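Local coordinates for protein VipE (Legionella pneumophila subsp. pneumophila str. Philadelphia 1, PDB 4QN8) that is a Legionella effector of unestablished activity, probably acting inside the infected host cell, represented here by its all-helical N-terminal part, at residues A[63-68]-A[101-106]; A[69-74]-A[108-113]; A[84-89]-A[120-125]. All coordinates share one frame; numbering follows the deposited sequence.

Contact 1: residues A[63-68]-A[101-106]; sequences KDFVLT and SSLEKA. With BME (beta-mercaptoethanol), chain D.
A single methyl, Leu103 CD1, serves both Phe65 and Val66, and the contact has no hydrogen bond across it. This is helix-on-helix packing in the buried core of an all-helical domain: helix 58-69 lies against the first turn of helix 103-114. Leu103 CG stands anti to the backbone N (chi1 -173°), and from there the side chain carries CD1 towards helix 58-69. CD1 lies 3.9 Å from Phe65 CD2, approaching the ring obliquely, and 3.8 Å from Val66 CG2. The same Val66 methyl, CG2, touches Ala106 CB at 3.7 Å, one turn further along the second helix. Val66 CG2 is therefore lodged between the Leu103 branch and the small Ala106 side chain, consistent with a close approach of the helices at Ala106. Beyond the pair, the Phe65 ring meets Phe38 edge to face and lies on helix 6-20, while Val66 also touches Phe153 of helix 135-154, so two further helices join the same core. Ser102 is the N-cap of helix 103-114, its OG accepting from Lys105 N at 3.1 Å. Away from the interface, Ser101 OG is hydrogen-bonded to O1 of a beta-mercaptoethanol molecule, probably from the crystallisation liquor, with 2.6 Å between the two oxygens.

Contact 2: residues A[69-74]-A[108-113]; sequences IGPTLD and LAFEMA
The ring of Phe110 is the flat group here, and it comes obliquely onto the backbone at Gly70 and Pro71. Its far end does the touching: CZ lies 3.7 Å from Gly70 C, and CE2 is 3.7 Å from Gly70 CA. The proline ring reaches it through CD, 4.1 Å from Phe110 CZ, with the two side chains crossing at about a right angle. Elsewhere around Phe110, the rings of His114 and Phe153 each pack with it edge to face, the latter from helix 135-154. The ring reaches across because Phe110 CG is anti to the backbone N (chi1 -177°), extending the side chain from helix 103-114 to the connection between helices 58-69 and 75-88. Since Gly70 has no side chain, the aromatic ring can rest directly on main-chain atoms. The connection is a 3-10 turn over 70-72 that binds its own polar groups. Ile69 O takes two bonds from Thr72: OG1 at 2.7 Å, in the carbonyl plane on a lone pair, and N at 2.9 Å. Leu73 N follows by bonding to Gly70 O. Just beyond, Asp74 is the N-cap of helix 75-88, its OD1 accepting from Ile77 N. With the Ile69 and Gly70 carbonyls bonded within the turn, what it offers Phe110 is van der Waals packing, and the joint depends on shape and burial rather than on polar pairing.

Contact 3: residues A[84-89]-A[120-125]; sequences RMIELS and EEHFNS
Ile86 is turned with its two branches towards different partners: CD1 goes to the His122 ring and CG2 to the hydroxyl of Ser125. CG2 stands anti to the backbone N and CG1 anti to the carbonyl carbon (chi1 -74°), which spreads the fork along the facing segment. The side chains of Ile86 and His122 slant across each other. CD1 is 4.0 Å from His122 ND1 and 4.1 Å from its CB, so the methyl meets the ND1 side of the imidazole and the CB that carries it. The other branch meets Ser125 at one atom pair, CG2 being 3.9 Å from OG. Thus the last turns of helix 75-88 are packed against the 3-10 segment 121-124 and the start of helix 126-131, a junction of three helical elements.

Neither polar group bonds across the contact. His122 NE2 is hydrogen-bonded to Glu111 OE1 of helix 103-114, and the imidazole is stacked with the ring of His79, which together would restrict its rotation. Ser125 folds its OG back to His122 O at 2.7 Å, with a C=O...O angle of 157° and the donor tilted 15° from the carbonyl plane; Ser125 N reaches the same oxygen at 3.2 Å. These two bonds tie the touching residues of the 120-125 segment to each other. Ser125 is also the N-cap residue of helix 126-131, its OG taking a weak bond from Val128 N. Across the contact, isoleucine therefore supplies apolar bulk, and the closeness of the segments comes from van der Waals packing, while His122 NE2 and Ser125 OG find their partners in Glu111 OE1 and His122 O, and Glu111 and His79 probably hold the imidazole in its orientation.

Contacts 1 and 2 share helix 103-114 and are neighbours, with Val66 CG1 touching Phe110 CB. Contact 1 lies nearest the centre of the chain, its four touching residues all buried; contact 2 sits further out, where exposed Pro71 borders it, and contact 3 is the most peripheral, its centre about 12 Å from that of the chain, yet still buried. All three lack hydrogen bonds across their segments, but their partners change outwards: methyl groups and a ring, then a ring on backbone, then isoleucine against imidazole and hydroxyl. Helix 103-114 also connects contacts 2 and 3, Leu108 packing on His122, and contacts 1 and 3, where Leu103 and Glu104 pack against selenomethionine Met85.

Contact 1: residues A[63-68]-A[101-106]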
ATOM      1  N   LYS A  63       1.507  -6.484   1.479  1.00 18.25           N
ATOM      2  CA  LYS A  63       0.451  -7.101   0.685  1.00 17.23           C
ATOM      3  C   LYS A  63      -0.487  -7.879   1.591  1.00 20.64           C
ATOM      4  O   LYS A  63      -1.713  -7.800   1.455  1.00 19.45           O
ATOM      5  CB  LYS A  63       1.057  -8.069  -0.345  1.00 20.14           C
ATOM      6  CG  LYS A  63       1.618  -7.436  -1.617  1.00 25.12           C
ATOM      7  CD  LYS A  63       2.179  -8.566  -2.482  1.00 25.02           C
ATOM      8  CE  LYS A  63       2.796  -8.109  -3.774  1.00 30.99           C
ATOM      9  NZ  LYS A  63       3.444  -9.293  -4.410  1.00 28.71           N
ATOM     10  N   ASP A  64       0.093  -8.634   2.517  1.00 18.91           N
ATOM     11  CA  ASP A  64      -0.707  -9.488   3.394  1.00 19.95           C
ATOM     12  C   ASP A  64      -1.647  -8.625   4.234  1.00 17.89           C
ATOM     13  O   ASP A  64      -2.823  -8.965   4.420  1.00 19.57           O
ATOM     14  CB  ASP A  64       0.210 -10.356   4.263  1.00 21.30           C
ATOM     15  CG  ASP A  64      -0.543 -11.445   5.014  1.00 25.28           C
ATOM     16  OD1 ASP A  64      -1.068 -12.378   4.362  1.00 26.01           O
ATOM     17  OD2 ASP A  64      -0.603 -11.371   6.259  1.00 21.89           O
ATOM     18  N   PHE A  65      -1.131  -7.500   4.723  1.00 19.10           N
ATOM     19  CA  PHE A  65      -1.933  -6.571   5.535  1.00 17.71           C
ATOM     20  C   PHE A  65      -3.091  -5.990   4.735  1.00 18.04           C
ATOM     21  O   PHE A  65      -4.235  -5.988   5.197  1.00 19.27           O
ATOM     22  CB  PHE A  65      -1.051  -5.440   6.059  1.00 17.58           C
ATOM     23  CG  PHE A  65      -1.782  -4.421   6.891  1.00 16.62           C
ATOM     24  CD1 PHE A  65      -1.952  -4.611   8.252  1.00 17.69           C
ATOM     25  CD2 PHE A  65      -2.256  -3.248   6.310  1.00 17.76           C
ATOM     26  CE1 PHE A  65      -2.606  -3.649   9.033  1.00 21.80           C
ATOM     27  CE2 PHE A  65      -2.919  -2.296   7.072  1.00 22.07           C
ATOM     28  CZ  PHE A  65      -3.092  -2.501   8.439  1.00 15.91           C
ATOM     29  N   VAL A  66      -2.808  -5.506   3.531  1.00 17.83           N
ATOM     30  CA  VAL A  66      -3.860  -4.939   2.696  1.00 15.91           C
ATOM     31  C   VAL A  66      -4.852  -6.026   2.285  1.00 20.87           C
ATOM     32  O   VAL A  66      -6.065  -5.803   2.284  1.00 21.11           O
ATOM     33  CB  VAL A  66      -3.263  -4.229   1.474  1.00 18.62           C
ATOM     34  CG1 VAL A  66      -4.371  -3.758   0.527  1.00 18.26           C
ATOM     35  CG2 VAL A  66      -2.405  -3.055   1.947  1.00 17.00           C
ATOM     36  N   LEU A  67      -4.344  -7.221   1.989  1.00 15.94           N
ATOM     37  CA  LEU A  67      -5.209  -8.348   1.599  1.00 19.50           C
ATOM     38  C   LEU A  67      -6.219  -8.680   2.696  1.00 23.43           C
ATOM     39  O   LEU A  67      -7.302  -9.232   2.438  1.00 24.86           O
ATOM     40  CB  LEU A  67      -4.353  -9.585   1.317  1.00 22.35           C
ATOM     41  CG  LEU A  67      -4.986 -10.796   0.646  1.00 33.20           C
ATOM     42  CD1 LEU A  67      -5.467 -10.408  -0.746  1.00 31.51           C
ATOM     43  CD2 LEU A  67      -3.969 -11.914   0.550  1.00 35.96           C
ATOM     44  N   THR A  68      -5.860  -8.323   3.922  1.00 21.15           N
ATOM     45  CA  THR A  68      -6.653  -8.635   5.105  1.00 17.84           C
ATOM     46  C   THR A  68      -7.633  -7.518   5.469  1.00 21.93           C
ATOM     47  O   THR A  68      -8.807  -7.780   5.763  1.00 25.06           O
ATOM     48  CB  THR A  68      -5.714  -8.946   6.318  1.00 22.63           C
ATOM     49  OG1 THR A  68      -4.820 -10.009   5.963  1.00 25.17           O
ATOM     50  CG2 THR A  68      -6.512  -9.359   7.543  1.00 21.90           C
ATOM     51  N   SER A 101       8.847  -0.261  -1.182  1.00 23.49           N
ATOM     52  CA  SER A 101       7.683  -1.043  -0.775  1.00 21.70           C
ATOM     53  C   SER A 101       6.979  -0.257   0.305  1.00 22.54           C
ATOM     54  O   SER A 101       7.557  -0.008   1.363  1.00 22.36           O
ATOM     55  CB  SER A 101       8.103  -2.410  -0.228  1.00 23.44           C
ATOM     56  OG  SER A 101       8.915  -3.111  -1.164  1.00 28.54           O
ATOM     57  N   SER A 102       5.737   0.139   0.052  1.00 22.03           N
ATOM     58  CA  SER A 102       5.034   1.036   0.959  1.00 19.00           C
ATOM     59  C   SER A 102       3.546   0.756   1.041  1.00 14.13           C
ATOM     60  O   SER A 102       2.950   0.206   0.113  1.00 14.59           O
ATOM     61  CB  SER A 102       5.217   2.481   0.517  1.00 22.75           C
ATOM     62  OG  SER A 102       4.454   2.717  -0.649  1.00 21.19           O
ATOM     63  N   LEU A 103       2.942   1.181   2.146  1.00 14.54           N
ATOM     64  CA  LEU A 103       1.512   0.956   2.346  1.00 18.79           C
ATOM     65  C   LEU A 103       0.672   1.746   1.349  1.00 19.36           C
ATOM     66  O   LEU A 103      -0.369   1.262   0.874  1.00 21.67           O
ATOM     67  CB  LEU A 103       1.113   1.323   3.774  1.00 22.38           C
ATOM     68  CG  LEU A 103      -0.327   0.972   4.144  1.00 16.22           C
ATOM     69  CD1 LEU A 103      -0.594  -0.559   4.083  1.00 12.42           C
ATOM     70  CD2 LEU A 103      -0.640   1.489   5.540  1.00 23.04           C
ATOM     71  N   GLU A 104       1.116   2.959   1.033  1.00 17.49           N
ATOM     72  CA  GLU A 104       0.382   3.781   0.080  1.00 18.23           C
ATOM     73  C   GLU A 104       0.395   3.158  -1.315  1.00 17.70           C
ATOM     74  O   GLU A 104      -0.612   3.216  -2.015  1.00 20.50           O
ATOM     75  CB  GLU A 104       0.865   5.236   0.070  1.00 19.20           C
ATOM     76  CG  GLU A 104       2.282   5.455  -0.465  1.00 18.11           C
ATOM     77  CD  GLU A 104       3.339   5.465   0.635  1.00 22.44           C
ATOM     78  OE1 GLU A 104       3.084   4.894   1.733  1.00 20.82           O
ATOM     79  OE2 GLU A 104       4.425   6.037   0.399  1.00 23.94           O
ATOM     80  N   LYS A 105       1.517   2.554  -1.711  1.00 19.81           N
ATOM     81  CA  LYS A 105       1.576   1.852  -2.994  1.00 11.21           C
ATOM     82  C   LYS A 105       0.630   0.648  -2.989  1.00 17.12           C
ATOM     83  O   LYS A 105      -0.095   0.395  -3.967  1.00 17.48           O
ATOM     84  CB  LYS A 105       3.003   1.405  -3.344  1.00 13.43           C
ATOM     85  CG  LYS A 105       3.031   0.501  -4.579  1.00 18.72           C
ATOM     86  CD  LYS A 105       4.376   0.515  -5.294  1.00 20.88           C
ATOM     87  CE  LYS A 105       5.430  -0.253  -4.521  1.00 17.54           C
ATOM     88  NZ  LYS A 105       6.764  -0.146  -5.219  1.00 17.83           N
ATOM     89  N   ALA A 106       0.604  -0.083  -1.884  1.00 15.78           N
ATOM     90  CA  ALA A 106      -0.255  -1.263  -1.827  1.00 13.33           C
ATOM     91  C   ALA A 106      -1.746  -0.933  -1.803  1.00 16.23           C
ATOM     92  O   ALA A 106      -2.542  -1.615  -2.445  1.00 15.43           O
ATOM     93  CB  ALA A 106       0.109  -2.163  -0.667  1.00 12.06           C
TER
HETATM   94  C1  BME D 201      11.698  -1.597  -0.539  1.00 40.45           C
HETATM   95  C2  BME D 201      11.492  -1.033   0.855  1.00 38.91           C
HETATM   96  O1  BME D 201      11.405  -2.976  -0.543  1.00 37.14           O
HETATM   97  S2  BME D 201      11.905   0.717   0.945  1.00 63.05           S

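Contact 2: residues A[69-74]-A[108-113]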
ATOM      1  N   ILE A  69      -7.158  -6.273   5.450  1.00 17.12           N
ATOM      2  CA  ILE A  69      -8.008  -5.138   5.801  1.00 19.01           C
ATOM      3  C   ILE A  69      -8.863  -4.639   4.625  1.00 22.15           C
ATOM      4  O   ILE A  69     -10.018  -4.217   4.805  1.00 24.91           O
ATOM      5  CB  ILE A  69      -7.178  -3.969   6.417  1.00 23.92           C
ATOM      6  CG1 ILE A  69      -8.090  -2.888   7.003  1.00 24.52           C
ATOM      7  CG2 ILE A  69      -6.262  -3.336   5.391  1.00 18.95           C
ATOM      8  CD1 ILE A  69      -8.838  -3.322   8.239  1.00 32.91           C
ATOM      9  N   GLY A  70      -8.300  -4.721   3.425  1.00 17.55           N
ATOM     10  CA  GLY A  70      -8.948  -4.246   2.214  1.00 16.81           C
ATOM     11  C   GLY A  70     -10.370  -4.731   2.017  1.00 18.97           C
ATOM     12  O   GLY A  70     -11.252  -3.932   1.707  1.00 24.14           O
ATOM     13  N   PRO A  71     -10.601  -6.046   2.170  1.00 18.35           N
ATOM     14  CA  PRO A  71     -11.951  -6.582   1.955  1.00 22.98           C
ATOM     15  C   PRO A  71     -12.971  -6.099   2.988  1.00 23.85           C
ATOM     16  O   PRO A  71     -14.156  -6.323   2.788  1.00 26.82           O
ATOM     17  CB  PRO A  71     -11.750  -8.095   2.093  1.00 31.43           C
ATOM     18  CG  PRO A  71     -10.329  -8.316   1.738  1.00 31.73           C
ATOM     19  CD  PRO A  71      -9.608  -7.126   2.305  1.00 22.36           C
ATOM     20  N   THR A  72     -12.526  -5.446   4.061  1.00 21.20           N
ATOM     21  CA  THR A  72     -13.455  -4.887   5.038  1.00 23.19           C
ATOM     22  C   THR A  72     -13.882  -3.453   4.700  1.00 20.14           C
ATOM     23  O   THR A  72     -14.763  -2.893   5.364  1.00 19.92           O
ATOM     24  CB  THR A  72     -12.901  -4.950   6.471  1.00 27.08           C
ATOM     25  OG1 THR A  72     -11.970  -3.886   6.689  1.00 24.11           O
ATOM     26  CG2 THR A  72     -12.219  -6.286   6.709  1.00 27.99           C
ATOM     27  N   LEU A  73     -13.277  -2.876   3.664  1.00 19.17           N
ATOM     28  CA  LEU A  73     -13.491  -1.463   3.339  1.00 19.67           C
ATOM     29  C   LEU A  73     -14.552  -1.228   2.264  1.00 18.71           C
ATOM     30  O   LEU A  73     -14.516  -1.832   1.192  1.00 17.76           O
ATOM     31  CB  LEU A  73     -12.186  -0.806   2.875  1.00 14.42           C
ATOM     32  CG  LEU A  73     -11.011  -0.912   3.840  1.00 19.17           C
ATOM     33  CD1 LEU A  73      -9.800  -0.197   3.220  1.00 20.22           C
ATOM     34  CD2 LEU A  73     -11.387  -0.298   5.170  1.00 20.90           C
ATOM     35  N   ASP A  74     -15.484  -0.332   2.574  1.00 20.66           N
ATOM     36  CA  ASP A  74     -16.398   0.251   1.602  1.00 23.95           C
ATOM     37  C   ASP A  74     -15.541   0.932   0.515  1.00 21.89           C
ATOM     38  O   ASP A  74     -14.449   1.446   0.817  1.00 20.50           O
ATOM     39  CB  ASP A  74     -17.319   1.220   2.363  1.00 23.24           C
ATOM     40  CG  ASP A  74     -17.952   2.268   1.487  1.00 30.58           C
ATOM     41  OD1 ASP A  74     -17.282   3.291   1.206  1.00 26.76           O
ATOM     42  OD2 ASP A  74     -19.135   2.107   1.119  1.00 39.46           O
ATOM     43  N   LEU A 108      -3.112   1.749  -3.103  1.00 15.02           N
ATOM     44  CA  LEU A 108      -3.435   2.209  -4.460  1.00 16.85           C
ATOM     45  C   LEU A 108      -3.599   1.021  -5.406  1.00 18.08           C
ATOM     46  O   LEU A 108      -4.546   0.969  -6.196  1.00 16.05           O
ATOM     47  CB  LEU A 108      -2.361   3.176  -4.988  1.00 17.70           C
ATOM     48  CG  LEU A 108      -2.473   3.700  -6.428  1.00 15.05           C
ATOM     49  CD1 LEU A 108      -3.791   4.419  -6.656  1.00 16.41           C
ATOM     50  CD2 LEU A 108      -1.322   4.666  -6.708  1.00 13.87           C
ATOM     51  N   ALA A 109      -2.670   0.069  -5.326  1.00 15.05           N
ATOM     52  CA  ALA A 109      -2.742  -1.147  -6.144  1.00 18.55           C
ATOM     53  C   ALA A 109      -4.006  -1.960  -5.871  1.00 17.91           C
ATOM     54  O   ALA A 109      -4.578  -2.553  -6.785  1.00 15.38           O
ATOM     55  CB  ALA A 109      -1.509  -2.009  -5.931  1.00 19.26           C
ATOM     56  N   PHE A 110      -4.430  -2.006  -4.618  1.00 15.31           N
ATOM     57  CA  PHE A 110      -5.611  -2.778  -4.262  1.00 14.08           C
ATOM     58  C   PHE A 110      -6.840  -2.100  -4.840  1.00 14.05           C
ATOM     59  O   PHE A 110      -7.748  -2.756  -5.372  1.00 14.91           O
ATOM     60  CB  PHE A 110      -5.717  -2.870  -2.745  1.00 14.61           C
ATOM     61  CG  PHE A 110      -6.860  -3.703  -2.264  1.00 14.00           C
ATOM     62  CD1 PHE A 110      -6.720  -5.078  -2.127  1.00 16.45           C
ATOM     63  CD2 PHE A 110      -8.071  -3.115  -1.943  1.00 13.34           C
ATOM     64  CE1 PHE A 110      -7.775  -5.854  -1.666  1.00 16.13           C
ATOM     65  CE2 PHE A 110      -9.133  -3.884  -1.473  1.00 17.06           C
ATOM     66  CZ  PHE A 110      -8.983  -5.257  -1.337  1.00 16.78           C
ATOM     67  N   GLU A 111      -6.877  -0.778  -4.734  1.00 14.10           N
ATOM     68  CA  GLU A 111      -7.987  -0.047  -5.318  1.00 14.90           C
ATOM     69  C   GLU A 111      -7.983  -0.188  -6.832  1.00 15.65           C
ATOM     70  O   GLU A 111      -9.054  -0.282  -7.446  1.00 18.80           O
ATOM     71  CB  GLU A 111      -8.013   1.434  -4.900  1.00 14.80           C
ATOM     72  CG  GLU A 111      -9.379   2.077  -5.198  1.00 16.70           C
ATOM     73  CD  GLU A 111      -9.411   3.572  -4.933  1.00 17.31           C
ATOM     74  OE1 GLU A 111      -8.477   4.086  -4.274  1.00 19.99           O
ATOM     75  OE2 GLU A 111     -10.390   4.235  -5.365  1.00 18.14           O
HETATM   76  N   MSE A 112      -6.806  -0.209  -7.459  1.00 14.13           N
HETATM   77  CA  MSE A 112      -6.778  -0.374  -8.907  0.52 19.78           C
HETATM   78  C   MSE A 112      -7.180  -1.782  -9.323  1.00 18.73           C
HETATM   79  O   MSE A 112      -7.715  -1.988 -10.429  1.00 21.61           O
HETATM   80  CB  MSE A 112      -5.407  -0.019  -9.471  0.52 19.90           C
HETATM   81  CG  MSE A 112      -5.062   1.437  -9.257  0.52 14.47           C
HETATM   82 SE   MSE A 112      -3.228   1.787  -9.735  0.52 23.88          SE
HETATM   83  CE  MSE A 112      -3.401   1.761 -11.670  0.52 25.09           C
ATOM     84  N   ALA A 113      -6.951  -2.747  -8.443  1.00 13.90           N
ATOM     85  CA  ALA A 113      -7.274  -4.131  -8.778  1.00 15.39           C
ATOM     86  C   ALA A 113      -8.776  -4.342  -8.816  1.00 17.52           C
ATOM     87  O   ALA A 113      -9.291  -5.117  -9.630  1.00 20.30           O
ATOM     88  CB  ALA A 113      -6.641  -5.072  -7.780  1.00 16.88           C
TER

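Contact 3: residues A[84-89]-A[120-125]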
ATOM      1  N   ARG A  84      -5.674  10.062   1.292  1.00 18.70           N
ATOM      2  CA  ARG A  84      -5.004  10.595   2.465  1.00 19.19           C
ATOM      3  C   ARG A  84      -3.591  10.062   2.566  1.00 18.98           C
ATOM      4  O   ARG A  84      -2.665  10.804   2.888  1.00 17.85           O
ATOM      5  CB  ARG A  84      -5.777  10.248   3.735  1.00 16.65           C
ATOM      6  CG  ARG A  84      -7.076  10.975   3.866  1.00 20.48           C
ATOM      7  CD  ARG A  84      -7.763  10.526   5.127  1.00 22.01           C
ATOM      8  NE  ARG A  84      -7.114  11.058   6.329  1.00 20.46           N
ATOM      9  CZ  ARG A  84      -7.273  10.526   7.538  1.00 26.09           C
ATOM     10  NH1 ARG A  84      -8.032   9.444   7.688  1.00 26.55           N
ATOM     11  NH2 ARG A  84      -6.669  11.060   8.593  1.00 24.27           N
HETATM   12  N   MSE A  85      -3.414   8.774   2.283  1.00 14.10           N
HETATM   13  CA  MSE A  85      -2.091   8.185   2.381  1.00 14.50           C
HETATM   14  C   MSE A  85      -1.142   8.830   1.385  1.00 16.31           C
HETATM   15  O   MSE A  85       0.031   9.067   1.698  1.00 17.12           O
HETATM   16  CB  MSE A  85      -2.155   6.668   2.172  1.00 16.31           C
HETATM   17  CG  MSE A  85      -2.874   5.954   3.309  1.00 16.21           C
HETATM   18 SE   MSE A  85      -2.909   4.061   2.880  0.74 20.29          SE
HETATM   19  CE  MSE A  85      -3.831   3.393   4.453  1.00 18.98           C
ATOM     20  N   ILE A  86      -1.647   9.137   0.200  1.00 14.81           N
ATOM     21  CA  ILE A  86      -0.816   9.783  -0.814  1.00 15.09           C
ATOM     22  C   ILE A  86      -0.444  11.199  -0.344  1.00 21.81           C
ATOM     23  O   ILE A  86       0.714  11.614  -0.469  1.00 20.67           O
ATOM     24  CB  ILE A  86      -1.500   9.767  -2.212  1.00 16.18           C
ATOM     25  CG1 ILE A  86      -1.428   8.345  -2.792  1.00 15.61           C
ATOM     26  CG2 ILE A  86      -0.851  10.764  -3.162  1.00 13.94           C
ATOM     27  CD1 ILE A  86      -2.517   7.984  -3.796  1.00 17.21           C
ATOM     28  N   GLU A  87      -1.401  11.928   0.228  1.00 21.61           N
ATOM     29  CA  GLU A  87      -1.119  13.288   0.726  1.00 21.20           C
ATOM     30  C   GLU A  87      -0.126  13.303   1.881  1.00 22.99           C
ATOM     31  O   GLU A  87       0.694  14.224   1.987  1.00 24.25           O
ATOM     32  CB  GLU A  87      -2.397  13.970   1.218  1.00 20.84           C
ATOM     33  CG  GLU A  87      -3.303  14.553   0.166  1.00 27.45           C
ATOM     34  CD  GLU A  87      -4.624  14.982   0.769  1.00 26.97           C
ATOM     35  OE1 GLU A  87      -5.137  14.241   1.642  1.00 28.74           O
ATOM     36  OE2 GLU A  87      -5.144  16.050   0.387  1.00 32.17           O
ATOM     37  N   LEU A  88      -0.214  12.298   2.752  1.00 14.87           N
ATOM     38  CA  LEU A  88       0.524  12.304   4.024  1.00 16.55           C
ATOM     39  C   LEU A  88       1.802  11.482   4.048  1.00 19.81           C
ATOM     40  O   LEU A  88       2.543  11.550   5.025  1.00 21.69           O
ATOM     41  CB  LEU A  88      -0.366  11.810   5.155  1.00 14.01           C
ATOM     42  CG  LEU A  88      -1.579  12.690   5.427  1.00 20.50           C
ATOM     43  CD1 LEU A  88      -2.469  12.013   6.471  1.00 22.32           C
ATOM     44  CD2 LEU A  88      -1.184  14.104   5.880  1.00 23.68           C
ATOM     45  N   SER A  89       2.030  10.695   2.998  1.00 24.73           N
ATOM     46  CA  SER A  89       3.221   9.847   2.886  1.00 24.64           C
ATOM     47  C   SER A  89       4.480  10.686   3.067  1.00 26.91           C
ATOM     48  O   SER A  89       4.541  11.816   2.579  1.00 22.32           O
ATOM     49  CB  SER A  89       3.265   9.161   1.521  1.00 28.10           C
ATOM     50  OG  SER A  89       2.304   8.134   1.445  1.00 50.38           O
ATOM     51  N   GLU A 120      -8.407   5.622 -10.713  1.00 18.81           N
ATOM     52  CA  GLU A 120      -7.752   6.451 -11.720  1.00 21.01           C
ATOM     53  C   GLU A 120      -7.603   7.912 -11.285  1.00 28.94           C
ATOM     54  O   GLU A 120      -6.661   8.597 -11.699  1.00 24.51           O
ATOM     55  CB  GLU A 120      -8.510   6.364 -13.047  1.00 25.10           C
ATOM     56  CG  GLU A 120      -7.800   7.015 -14.199  1.00 34.06           C
ATOM     57  CD  GLU A 120      -6.469   6.358 -14.530  1.00 28.22           C
ATOM     58  OE1 GLU A 120      -6.189   5.228 -14.049  1.00 32.71           O
ATOM     59  OE2 GLU A 120      -5.703   6.981 -15.289  1.00 39.71           O
ATOM     60  N   GLU A 121      -8.513   8.381 -10.437  1.00 22.67           N
ATOM     61  CA  GLU A 121      -8.489   9.772  -9.992  1.00 22.88           C
ATOM     62  C   GLU A 121      -7.238  10.132  -9.170  1.00 19.59           C
ATOM     63  O   GLU A 121      -6.884  11.307  -9.055  1.00 23.85           O
ATOM     64  CB  GLU A 121      -9.761  10.099  -9.206  1.00 26.00           C
ATOM     65  CG  GLU A 121     -11.056   9.861  -9.986  1.00 38.47           C
ATOM     66  CD  GLU A 121     -12.301  10.087  -9.139  1.00 52.27           C
ATOM     67  OE1 GLU A 121     -12.166  10.606  -8.005  1.00 50.36           O
ATOM     68  OE2 GLU A 121     -13.414   9.745  -9.606  1.00 59.50           O
ATOM     69  N   HIS A 122      -6.578   9.131  -8.606  1.00 19.68           N
ATOM     70  CA  HIS A 122      -5.400   9.376  -7.764  1.00 21.60           C
ATOM     71  C   HIS A 122      -4.228   9.911  -8.577  1.00 21.04           C
ATOM     72  O   HIS A 122      -3.339  10.577  -8.033  1.00 21.38           O
ATOM     73  CB  HIS A 122      -4.953   8.111  -7.037  1.00 19.02           C
ATOM     74  CG  HIS A 122      -5.910   7.631  -5.997  1.00 19.58           C
ATOM     75  ND1 HIS A 122      -6.361   8.435  -4.971  1.00 18.55           N
ATOM     76  CD2 HIS A 122      -6.485   6.419  -5.810  1.00 22.19           C
ATOM     77  CE1 HIS A 122      -7.184   7.734  -4.203  1.00 18.40           C
ATOM     78  NE2 HIS A 122      -7.264   6.512  -4.687  1.00 16.88           N
ATOM     79  N   PHE A 123      -4.222   9.624  -9.878  1.00 19.99           N
ATOM     80  CA  PHE A 123      -3.122  10.070 -10.738  1.00 22.39           C
ATOM     81  C   PHE A 123      -3.225  11.540 -11.085  1.00 25.24           C
ATOM     82  O   PHE A 123      -2.308  12.101 -11.678  1.00 27.66           O
ATOM     83  CB  PHE A 123      -3.037   9.202 -11.996  1.00 21.72           C
ATOM     84  CG  PHE A 123      -2.770   7.759 -11.688  1.00 22.95           C
ATOM     85  CD1 PHE A 123      -1.476   7.305 -11.485  1.00 24.77           C
ATOM     86  CD2 PHE A 123      -3.815   6.866 -11.533  1.00 23.18           C
ATOM     87  CE1 PHE A 123      -1.229   5.977 -11.173  1.00 21.54           C
ATOM     88  CE2 PHE A 123      -3.572   5.537 -11.220  1.00 18.38           C
ATOM     89  CZ  PHE A 123      -2.283   5.093 -11.035  1.00 22.35           C
ATOM     90  N   ASN A 124      -4.342  12.153 -10.706  1.00 26.59           N
ATOM     91  CA  ASN A 124      -4.546  13.591 -10.846  1.00 27.70           C
ATOM     92  C   ASN A 124      -4.158  14.385  -9.598  1.00 25.64           C
ATOM     93  O   ASN A 124      -4.186  15.621  -9.606  1.00 29.33           O
ATOM     94  CB  ASN A 124      -6.008  13.884 -11.195  1.00 29.85           C
ATOM     95  CG  ASN A 124      -6.369  13.451 -12.595  1.00 43.64           C
ATOM     96  OD1 ASN A 124      -5.519  13.436 -13.490  1.00 49.99           O
ATOM     97  ND2 ASN A 124      -7.637  13.098 -12.799  1.00 47.00           N
ATOM     98  N   SER A 125      -3.798  13.677  -8.534  1.00 22.57           N
ATOM     99  CA  SER A 125      -3.561  14.298  -7.238  1.00 22.86           C
ATOM    100  C   SER A 125      -2.282  15.131  -7.285  1.00 24.22           C
ATOM    101  O   SER A 125      -1.379  14.845  -8.088  1.00 20.67           O
ATOM    102  CB  SER A 125      -3.448  13.222  -6.153  1.00 23.71           C
ATOM    103  OG  SER A 125      -2.302  12.410  -6.390  1.00 22.47           O
TER